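Local coordinates for protein putative streptothricin acetyltransferase (Bacillus anthracis, PDB 3PP9) that binds acetyl coenzyme A and probably transfers its acetyl group to streptothricin, as a putative resistance enzyme of the GNAT acetyltransferase family, at residues N99-E104 against K126-E131. Sequence-based numbering, arbitrary orientation.
Sequences NYAYIE and KQWAKE
With chi1 at 180°, Trp128 carries CG opposite its own backbone N and beside the carbonyl carbon, and this turn swings the six-membered ring of the indole off the helix until its rim reaches the methyl of Ala101. Chi2 of 81° sets the ring plane so that an edge, not a face, receives the methyl: Ala101 CB lies near the plane of the indole, 3.9 Å from Trp128 CZ3 and 4.2 Å from Trp128 CE3. On the next residue, Ala129 points its CB toward the strand and meets Ala101 CB methyl to methyl at 3.8 Å. One small side chain on the strand thus touches two successive residues of the helix, and no hydrogen bond crosses between the segments.

With just these two methyls between them, the backbones come close here: the CA atoms of Ala101 and Ala129 are 5.6 Å apart. All three touching residues are buried, yet the two segments bury just 99 Å² between them, a small contact made by apolar side chains alone. Met134 touches both Ala101 and Trp128, adding a loop side chain to the cluster, while Leu93 of strand 86-95 also packs on the indole.

Ile103, farther along the strand, belongs to the acetyl coenzyme A pocket, whereas the Ala101 side chain is about 11 Å from the bound cofactor. The contact joins the first strand and the helix of a beta-alpha-beta unit within the GNAT fold: helix 117-131 packs against strand 101-108, which runs parallel to strand 136-142 and antiparallel to strand 86-95.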
loop_
_atom_site.group_PDB
_atom_site.type_symbol
_atom_site.label_atom_id
_atom_site.label_comp_id
_atom_site.label_asym_id
_atom_site.label_seq_id
_atom_site.Cartn_x
_atom_site.Cartn_y
_atom_site.Cartn_z
ATOM N N ASN A 99 -3.152 -9.713 -6.881
ATOM C CA ASN A 99 -2.693 -10.625 -7.910
ATOM C C ASN A 99 -1.581 -10.142 -8.808
ATOM O O ASN A 99 -1.011 -10.946 -9.514
ATOM C CB ASN A 99 -3.851 -11.227 -8.717
ATOM C CG ASN A 99 -4.729 -12.137 -7.876
ATOM O OD1 ASN A 99 -5.943 -12.178 -8.055
ATOM N ND2 ASN A 99 -4.115 -12.860 -6.939
ATOM N N TYR A 100 -1.215 -8.863 -8.762
ATOM C CA TYR A 100 -0.130 -8.397 -9.598
ATOM C C TYR A 100 1.226 -8.776 -9.033
ATOM O O TYR A 100 1.390 -9.006 -7.833
ATOM C CB TYR A 100 -0.142 -6.849 -9.689
ATOM C CG TYR A 100 -1.000 -6.234 -10.771
ATOM C CD1 TYR A 100 -2.302 -6.647 -10.979
ATOM C CD2 TYR A 100 -0.520 -5.178 -11.544
ATOM C CE1 TYR A 100 -3.074 -6.084 -11.973
ATOM C CE2 TYR A 100 -1.315 -4.597 -12.540
ATOM C CZ TYR A 100 -2.588 -5.065 -12.737
ATOM O OH TYR A 100 -3.437 -4.539 -13.697
ATOM N N ALA A 101 2.195 -8.884 -9.929
ATOM C CA ALA A 101 3.575 -9.054 -9.519
ATOM C C ALA A 101 3.922 -7.659 -8.986
ATOM O O ALA A 101 3.474 -6.654 -9.544
ATOM C CB ALA A 101 4.440 -9.395 -10.686
ATOM N N TYR A 102 4.700 -7.608 -7.917
ATOM C CA TYR A 102 5.095 -6.355 -7.273
ATOM C C TYR A 102 6.617 -6.296 -7.209
ATOM O O TYR A 102 7.271 -7.206 -6.694
ATOM C CB TYR A 102 4.499 -6.332 -5.853
ATOM C CG TYR A 102 4.694 -5.053 -5.091
ATOM C CD1 TYR A 102 5.869 -4.810 -4.393
ATOM C CD2 TYR A 102 3.689 -4.105 -5.036
ATOM C CE1 TYR A 102 6.049 -3.640 -3.675
ATOM C CE2 TYR A 102 3.880 -2.914 -4.339
ATOM C CZ TYR A 102 5.057 -2.697 -3.668
ATOM O OH TYR A 102 5.237 -1.524 -2.962
ATOM N N ILE A 103 7.176 -5.208 -7.728
ATOM C CA ILE A 103 8.619 -5.028 -7.708
ATOM C C ILE A 103 9.003 -4.353 -6.401
ATOM O O ILE A 103 8.730 -3.176 -6.192
ATOM C CB ILE A 103 9.111 -4.160 -8.873
ATOM C CG1 ILE A 103 8.691 -4.740 -10.224
ATOM C CG2 ILE A 103 10.648 -3.990 -8.750
ATOM C CD1 ILE A 103 9.040 -3.836 -11.426
ATOM N N GLU A 104 9.643 -5.112 -5.524
ATOM C CA GLU A 104 10.094 -4.605 -4.246
ATOM C C GLU A 104 11.335 -3.745 -4.415
ATOM O O GLU A 104 11.529 -2.788 -3.653
ATOM C CB GLU A 104 10.436 -5.758 -3.322
ATOM C CG GLU A 104 9.238 -6.579 -2.887
ATOM C CD GLU A 104 8.365 -5.896 -1.862
ATOM O OE1 GLU A 104 8.726 -4.821 -1.344
ATOM O OE2 GLU A 104 7.301 -6.452 -1.558
ATOM N N LYS A 126 8.230 -9.723 -16.245
ATOM C CA LYS A 126 6.968 -9.918 -16.939
ATOM C C LYS A 126 6.759 -11.396 -17.213
ATOM O O LYS A 126 5.649 -11.881 -17.082
ATOM C CB LYS A 126 6.867 -9.093 -18.225
ATOM C CG LYS A 126 6.870 -7.613 -17.982
ATOM C CD LYS A 126 6.535 -6.790 -19.219
ATOM C CE LYS A 126 7.480 -6.978 -20.381
ATOM N NZ LYS A 126 7.062 -6.089 -21.520
ATOM N N GLN A 127 7.809 -12.110 -17.618
ATOM C CA GLN A 127 7.700 -13.558 -17.875
ATOM C C GLN A 127 7.279 -14.290 -16.599
ATOM O O GLN A 127 6.404 -15.143 -16.617
ATOM C CB GLN A 127 9.034 -14.138 -18.369
ATOM C CG GLN A 127 9.513 -13.645 -19.731
ATOM C CD GLN A 127 8.781 -14.275 -20.888
ATOM O OE1 GLN A 127 9.090 -14.004 -22.051
ATOM N NE2 GLN A 127 7.819 -15.144 -20.588
ATOM N N TRP A 128 7.913 -13.946 -15.481
ATOM C CA TRP A 128 7.593 -14.570 -14.204
ATOM C C TRP A 128 6.132 -14.323 -13.830
ATOM O O TRP A 128 5.410 -15.242 -13.441
ATOM C CB TRP A 128 8.524 -14.029 -13.119
ATOM C CG TRP A 128 8.280 -14.607 -11.760
ATOM C CD1 TRP A 128 8.733 -15.816 -11.289
ATOM C CD2 TRP A 128 7.577 -13.992 -10.671
ATOM N NE1 TRP A 128 8.315 -16.002 -9.992
ATOM C CE2 TRP A 128 7.632 -14.890 -9.581
ATOM C CE3 TRP A 128 6.945 -12.757 -10.498
ATOM C CZ2 TRP A 128 7.058 -14.593 -8.347
ATOM C CZ3 TRP A 128 6.362 -12.478 -9.287
ATOM C CH2 TRP A 128 6.431 -13.389 -8.219
ATOM N N ALA A 129 5.692 -13.076 -13.989
ATOM C CA ALA A 129 4.319 -12.717 -13.691
ATOM C C ALA A 129 3.373 -13.551 -14.530
ATOM O O ALA A 129 2.418 -14.138 -14.023
ATOM C CB ALA A 129 4.105 -11.242 -13.978
ATOM N N LYS A 130 3.639 -13.630 -15.822
ATOM C CA LYS A 130 2.746 -14.410 -16.694
ATOM C C LYS A 130 2.732 -15.906 -16.346
ATOM O O LYS A 130 1.665 -16.554 -16.357
ATOM C CB LYS A 130 3.095 -14.167 -18.156
ATOM C CG LYS A 130 2.858 -12.729 -18.580
ATOM C CD LYS A 130 3.308 -12.472 -20.003
ATOM C CE LYS A 130 3.168 -11.008 -20.388
ATOM N NZ LYS A 130 3.595 -10.725 -21.801
ATOM N N GLU A 131 3.904 -16.453 -16.028
ATOM C CA GLU A 131 4.019 -17.874 -15.652
ATOM C C GLU A 131 3.168 -18.191 -14.418
ATOM O O GLU A 131 2.648 -19.315 -14.275
ATOM C CB GLU A 131 5.483 -18.256 -15.427
ATOM C CG GLU A 131 6.272 -18.343 -16.722
ATOM C CD GLU A 131 7.760 -18.601 -16.537
ATOM O OE1 GLU A 131 8.254 -18.562 -15.383
ATOM O OE2 GLU A 131 8.437 -18.815 -17.570
#